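Local coordinates for tyrosyl-tRNA synthetase (Aeropyrum pernix, PDB 2CYA), which probably attaches tyrosine to tRNA(Tyr) in two steps, first activating the amino acid with ATP and then transferring it to the acceptor end of the tRNA, at residues A[7-19]-A[57-69]. Residues are numbered along the deposited sequence; the frame is centred on the assembly and turned at random.
Sequences EERFNRIARNTVE and YKVKDLVEAGVDF
Arg-9 meets Ala-65 where two nearly antiparallel helices, 7-14 and 57-64, pack (168°, axes 8.5 Å apart), setting the N-terminal helix against one that leads into a parallel strand of the class I synthetase nucleotide-binding fold. The second helix ends in a Schellman motif with Gly-66 as C-prime residue, and the arginine grips the turn side-on: NE (2.8 Å) and NH2 (3.0 Å) both donate to Ala-65 O, which lies in the guanidinium plane. Replacing Arg-9 by alanine removes both donors, which is likely to leave Ala-65 O without these mates and the helix end less firmly tied. The tight part is apolar. Ile-13 CG1 meets Ala-65 CB at 3.6 Å, while its CG2, anti to the backbone N (CG1 at chi1 -70°), reaches Leu-62 CD1; Leu-26 and Ile-209 also touch this isoleucine. On the looser solvent side, exposed Glu-64 sets OE1 over one face of the Arg-12 guanidinium, 3.5 Å from NH1, a pairing of charges with no N-H aimed at the oxygen. A separate polar network includes buried Asp-61 and Lys-58. Arg-15 NH1 approaches Asp-61 OD1 from above the carboxylate plane at 3.1 Å, and its NH2 has a second acid in Asp-288. Bent at chi2 and chi3, Lys-58 turns its amine to the end of the first helix, where NZ donates to Ile-13 O at 3.2 Å, from 60° out of the carbonyl plane.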
loop_
_atom_site.group_PDB
_atom_site.type_symbol
_atom_site.label_atom_id
_atom_site.label_comp_id
_atom_site.label_asym_id
_atom_site.label_seq_id
_atom_site.Cartn_x
_atom_site.Cartn_y
_atom_site.Cartn_z
ATOM N N GLU A 7 1.651 -38.636 -12.342
ATOM C CA GLU A 7 1.036 -38.504 -13.652
ATOM C C GLU A 7 -0.478 -38.277 -13.639
ATOM O O GLU A 7 -0.973 -37.435 -14.369
ATOM C CB GLU A 7 1.375 -39.711 -14.515
ATOM C CG GLU A 7 1.378 -39.381 -15.995
ATOM C CD GLU A 7 2.117 -38.076 -16.289
ATOM O OE1 GLU A 7 3.234 -37.880 -15.755
ATOM O OE2 GLU A 7 1.582 -37.246 -17.059
ATOM N N GLU A 8 -1.213 -39.011 -12.814
ATOM C CA GLU A 8 -2.657 -38.822 -12.765
ATOM C C GLU A 8 -3.019 -37.493 -12.121
ATOM O O GLU A 8 -3.890 -36.780 -12.622
ATOM C CB GLU A 8 -3.347 -39.962 -12.008
ATOM C CG GLU A 8 -3.311 -41.297 -12.737
ATOM C CD GLU A 8 -4.237 -42.330 -12.118
ATOM O OE1 GLU A 8 -5.472 -42.168 -12.232
ATOM O OE2 GLU A 8 -3.730 -43.298 -11.511
ATOM N N ARG A 9 -2.366 -37.167 -11.007
ATOM C CA ARG A 9 -2.629 -35.903 -10.322
ATOM C C ARG A 9 -2.333 -34.777 -11.282
ATOM O O ARG A 9 -3.119 -33.837 -11.410
ATOM C CB ARG A 9 -1.752 -35.747 -9.084
ATOM C CG ARG A 9 -2.050 -36.734 -7.996
ATOM C CD ARG A 9 -1.068 -36.583 -6.869
ATOM N NE ARG A 9 -1.358 -35.420 -6.038
ATOM C CZ ARG A 9 -0.565 -35.000 -5.058
ATOM N NH1 ARG A 9 0.568 -35.646 -4.803
ATOM N NH2 ARG A 9 -0.914 -33.958 -4.315
ATOM N N PHE A 10 -1.208 -34.886 -11.979
ATOM C CA PHE A 10 -0.830 -33.858 -12.921
ATOM C C PHE A 10 -1.863 -33.662 -14.029
ATOM O O PHE A 10 -2.305 -32.531 -14.261
ATOM C CB PHE A 10 0.526 -34.154 -13.551
ATOM C CG PHE A 10 0.952 -33.125 -14.570
ATOM C CD1 PHE A 10 1.595 -31.961 -14.178
ATOM C CD2 PHE A 10 0.672 -33.308 -15.920
ATOM C CE1 PHE A 10 1.954 -30.987 -15.113
ATOM C CE2 PHE A 10 1.020 -32.347 -16.867
ATOM C CZ PHE A 10 1.664 -31.181 -16.464
ATOM N N ASN A 11 -2.255 -34.742 -14.713
ATOM C CA ASN A 11 -3.233 -34.602 -15.805
ATOM C C ASN A 11 -4.567 -34.073 -15.300
ATOM O O ASN A 11 -5.283 -33.392 -16.022
ATOM C CB ASN A 11 -3.469 -35.927 -16.527
ATOM C CG ASN A 11 -2.249 -36.406 -17.286
ATOM O OD1 ASN A 11 -1.559 -35.626 -17.945
ATOM N ND2 ASN A 11 -1.990 -37.703 -17.214
ATOM N N ARG A 12 -4.900 -34.403 -14.066
ATOM C CA ARG A 12 -6.139 -33.939 -13.474
ATOM C C ARG A 12 -6.054 -32.420 -13.246
ATOM O O ARG A 12 -7.014 -31.696 -13.479
ATOM C CB ARG A 12 -6.376 -34.658 -12.148
ATOM C CG ARG A 12 -7.254 -33.893 -11.169
ATOM C CD ARG A 12 -8.410 -34.742 -10.716
ATOM N NE ARG A 12 -9.285 -35.052 -11.846
ATOM C CZ ARG A 12 -10.180 -36.035 -11.848
ATOM N NH1 ARG A 12 -10.317 -36.808 -10.777
ATOM N NH2 ARG A 12 -10.941 -36.239 -12.918
ATOM N N ILE A 13 -4.896 -31.958 -12.785
ATOM C CA ILE A 13 -4.671 -30.537 -12.544
ATOM C C ILE A 13 -4.499 -29.788 -13.864
ATOM O O ILE A 13 -5.038 -28.692 -14.036
ATOM C CB ILE A 13 -3.404 -30.313 -11.664
ATOM C CG1 ILE A 13 -3.677 -30.787 -10.244
ATOM C CG2 ILE A 13 -2.996 -28.857 -11.678
ATOM C CD1 ILE A 13 -2.448 -30.835 -9.375
ATOM N N ALA A 14 -3.770 -30.379 -14.804
ATOM C CA ALA A 14 -3.522 -29.724 -16.083
ATOM C C ALA A 14 -4.696 -29.689 -17.051
ATOM O O ALA A 14 -4.780 -28.790 -17.887
ATOM C CB ALA A 14 -2.327 -30.367 -16.775
ATOM N N ARG A 15 -5.593 -30.661 -16.940
ATOM C CA ARG A 15 -6.740 -30.762 -17.841
ATOM C C ARG A 15 -7.475 -29.440 -18.093
ATOM O O ARG A 15 -7.951 -28.788 -17.168
ATOM C CB ARG A 15 -7.717 -31.843 -17.323
ATOM C CG ARG A 15 -8.929 -31.329 -16.558
ATOM C CD ARG A 15 -9.370 -32.254 -15.415
ATOM N NE ARG A 15 -9.894 -33.530 -15.875
ATOM C CZ ARG A 15 -10.963 -34.130 -15.355
ATOM N NH1 ARG A 15 -11.631 -33.564 -14.352
ATOM N NH2 ARG A 15 -11.365 -35.299 -15.840
ATOM N N ASN A 16 -7.509 -29.048 -19.363
ATOM C CA ASN A 16 -8.191 -27.851 -19.829
ATOM C C ASN A 16 -7.603 -26.482 -19.480
ATOM O O ASN A 16 -8.218 -25.449 -19.744
ATOM C CB ASN A 16 -9.654 -27.911 -19.400
ATOM C CG ASN A 16 -10.431 -28.963 -20.163
ATOM O OD1 ASN A 16 -10.417 -28.986 -21.404
ATOM N ND2 ASN A 16 -11.114 -29.846 -19.429
ATOM N N THR A 17 -6.415 -26.468 -18.898
ATOM C CA THR A 17 -5.781 -25.215 -18.575
ATOM C C THR A 17 -5.108 -24.667 -19.833
ATOM O O THR A 17 -4.810 -25.416 -20.770
ATOM C CB THR A 17 -4.739 -25.423 -17.476
ATOM O OG1 THR A 17 -3.762 -26.372 -17.922
ATOM C CG2 THR A 17 -5.410 -25.955 -16.226
ATOM N N VAL A 18 -4.884 -23.357 -19.852
ATOM C CA VAL A 18 -4.225 -22.694 -20.972
ATOM C C VAL A 18 -2.707 -22.839 -20.807
ATOM O O VAL A 18 -1.969 -22.972 -21.782
ATOM C CB VAL A 18 -4.562 -21.183 -21.005
ATOM C CG1 VAL A 18 -3.723 -20.479 -22.068
ATOM C CG2 VAL A 18 -6.032 -20.984 -21.283
ATOM N N GLU A 19 -2.242 -22.806 -19.565
ATOM C CA GLU A 19 -0.819 -22.930 -19.308
ATOM C C GLU A 19 -0.565 -23.229 -17.845
ATOM O O GLU A 19 -1.411 -22.979 -16.983
ATOM C CB GLU A 19 -0.089 -21.628 -19.677
ATOM C CG GLU A 19 -0.256 -20.491 -18.640
ATOM C CD GLU A 19 0.496 -19.212 -19.008
ATOM O OE1 GLU A 19 1.319 -19.259 -19.940
ATOM O OE2 GLU A 19 0.274 -18.156 -18.366
ATOM N N TYR A 57 -14.645 -25.383 -11.767
ATOM C CA TYR A 57 -14.399 -26.794 -12.072
ATOM C C TYR A 57 -12.929 -27.126 -11.820
ATOM O O TYR A 57 -12.593 -28.243 -11.406
ATOM C CB TYR A 57 -14.750 -27.103 -13.537
ATOM C CG TYR A 57 -16.231 -26.982 -13.861
ATOM C CD1 TYR A 57 -17.211 -27.308 -12.906
ATOM C CD2 TYR A 57 -16.656 -26.600 -15.130
ATOM C CE1 TYR A 57 -18.558 -27.258 -13.212
ATOM C CE2 TYR A 57 -18.011 -26.553 -15.452
ATOM C CZ TYR A 57 -18.960 -26.885 -14.490
ATOM O OH TYR A 57 -20.303 -26.856 -14.821
ATOM N N LYS A 58 -12.056 -26.153 -12.074
ATOM C CA LYS A 58 -10.635 -26.355 -11.866
ATOM C C LYS A 58 -10.369 -26.454 -10.361
ATOM O O LYS A 58 -9.521 -27.233 -9.929
ATOM C CB LYS A 58 -9.837 -25.224 -12.515
ATOM C CG LYS A 58 -8.333 -25.447 -12.595
ATOM C CD LYS A 58 -7.944 -26.870 -13.054
ATOM C CE LYS A 58 -8.524 -27.239 -14.414
ATOM N NZ LYS A 58 -8.118 -28.640 -14.774
ATOM N N VAL A 59 -11.104 -25.685 -9.560
ATOM C CA VAL A 59 -10.940 -25.763 -8.113
ATOM C C VAL A 59 -11.269 -27.205 -7.736
ATOM O O VAL A 59 -10.546 -27.849 -6.972
ATOM C CB VAL A 59 -11.894 -24.799 -7.370
ATOM C CG1 VAL A 59 -11.798 -25.028 -5.863
ATOM C CG2 VAL A 59 -11.526 -23.346 -7.709
ATOM N N LYS A 60 -12.364 -27.715 -8.287
ATOM C CA LYS A 60 -12.763 -29.099 -8.023
ATOM C C LYS A 60 -11.621 -30.054 -8.377
ATOM O O LYS A 60 -11.316 -30.945 -7.592
ATOM C CB LYS A 60 -14.008 -29.481 -8.829
ATOM C CG LYS A 60 -14.406 -30.952 -8.633
ATOM C CD LYS A 60 -15.805 -31.249 -9.180
ATOM C CE LYS A 60 -16.143 -32.741 -9.045
ATOM N NZ LYS A 60 -17.614 -33.020 -9.095
ATOM N N ASP A 61 -10.986 -29.868 -9.540
ATOM C CA ASP A 61 -9.873 -30.733 -9.942
ATOM C C ASP A 61 -8.696 -30.678 -8.945
ATOM O O ASP A 61 -8.171 -31.717 -8.542
ATOM C CB ASP A 61 -9.325 -30.368 -11.334
ATOM C CG ASP A 61 -10.294 -30.691 -12.476
ATOM O OD1 ASP A 61 -11.286 -31.392 -12.237
ATOM O OD2 ASP A 61 -10.054 -30.242 -13.624
ATOM N N LEU A 62 -8.263 -29.473 -8.566
ATOM C CA LEU A 62 -7.149 -29.341 -7.622
ATOM C C LEU A 62 -7.442 -30.025 -6.302
ATOM O O LEU A 62 -6.583 -30.720 -5.758
ATOM C CB LEU A 62 -6.798 -27.870 -7.378
ATOM C CG LEU A 62 -5.688 -27.371 -8.300
ATOM C CD1 LEU A 62 -6.144 -27.465 -9.752
ATOM C CD2 LEU A 62 -5.334 -25.937 -7.950
ATOM N N VAL A 63 -8.653 -29.839 -5.789
ATOM C CA VAL A 63 -9.037 -30.475 -4.530
ATOM C C VAL A 63 -8.972 -32.009 -4.636
ATOM O O VAL A 63 -8.493 -32.676 -3.723
ATOM C CB VAL A 63 -10.480 -30.085 -4.118
ATOM C CG1 VAL A 63 -10.974 -30.993 -2.978
ATOM C CG2 VAL A 63 -10.520 -28.624 -3.684
ATOM N N GLU A 64 -9.456 -32.564 -5.744
ATOM C CA GLU A 64 -9.450 -34.022 -5.913
ATOM C C GLU A 64 -8.041 -34.518 -6.183
ATOM O O GLU A 64 -7.764 -35.708 -6.067
ATOM C CB GLU A 64 -10.411 -34.452 -7.043
ATOM C CG GLU A 64 -11.865 -34.003 -6.802
ATOM C CD GLU A 64 -12.849 -34.435 -7.895
ATOM O OE1 GLU A 64 -12.459 -34.547 -9.086
ATOM O OE2 GLU A 64 -14.032 -34.640 -7.555
ATOM N N ALA A 65 -7.143 -33.602 -6.522
ATOM C CA ALA A 65 -5.755 -33.966 -6.778
ATOM C C ALA A 65 -4.912 -33.838 -5.500
ATOM O O ALA A 65 -3.682 -33.912 -5.539
ATOM C CB ALA A 65 -5.189 -33.097 -7.893
ATOM N N GLY A 66 -5.574 -33.653 -4.361
ATOM C CA GLY A 66 -4.841 -33.557 -3.115
ATOM C C GLY A 66 -4.329 -32.188 -2.663
ATOM O O GLY A 66 -3.705 -32.104 -1.608
ATOM N N VAL A 67 -4.585 -31.121 -3.421
ATOM C CA VAL A 67 -4.131 -29.772 -3.029
ATOM C C VAL A 67 -5.000 -29.161 -1.916
ATOM O O VAL A 67 -6.217 -29.196 -2.012
ATOM C CB VAL A 67 -4.159 -28.809 -4.240
ATOM C CG1 VAL A 67 -3.727 -27.403 -3.801
ATOM C CG2 VAL A 67 -3.234 -29.340 -5.365
ATOM N N ASP A 68 -4.395 -28.625 -0.854
ATOM C CA ASP A 68 -5.178 -27.978 0.210
ATOM C C ASP A 68 -5.525 -26.610 -0.378
ATOM O O ASP A 68 -4.659 -25.737 -0.546
ATOM C CB ASP A 68 -4.364 -27.827 1.503
ATOM C CG ASP A 68 -4.303 -29.130 2.321
ATOM O OD1 ASP A 68 -5.376 -29.738 2.598
ATOM O OD2 ASP A 68 -3.187 -29.544 2.702
ATOM N N PHE A 69 -6.805 -26.433 -0.675
ATOM C CA PHE A 69 -7.283 -25.252 -1.370
ATOM C C PHE A 69 -8.070 -24.211 -0.604
ATOM O O PHE A 69 -8.875 -24.528 0.277
ATOM C CB PHE A 69 -8.134 -25.716 -2.565
ATOM C CG PHE A 69 -8.056 -24.817 -3.755
ATOM C CD1 PHE A 69 -6.965 -24.876 -4.611
ATOM C CD2 PHE A 69 -9.042 -23.851 -3.981
ATOM C CE1 PHE A 69 -6.846 -23.968 -5.679
ATOM C CE2 PHE A 69 -8.931 -22.946 -5.041
ATOM C CZ PHE A 69 -7.831 -23.002 -5.884
#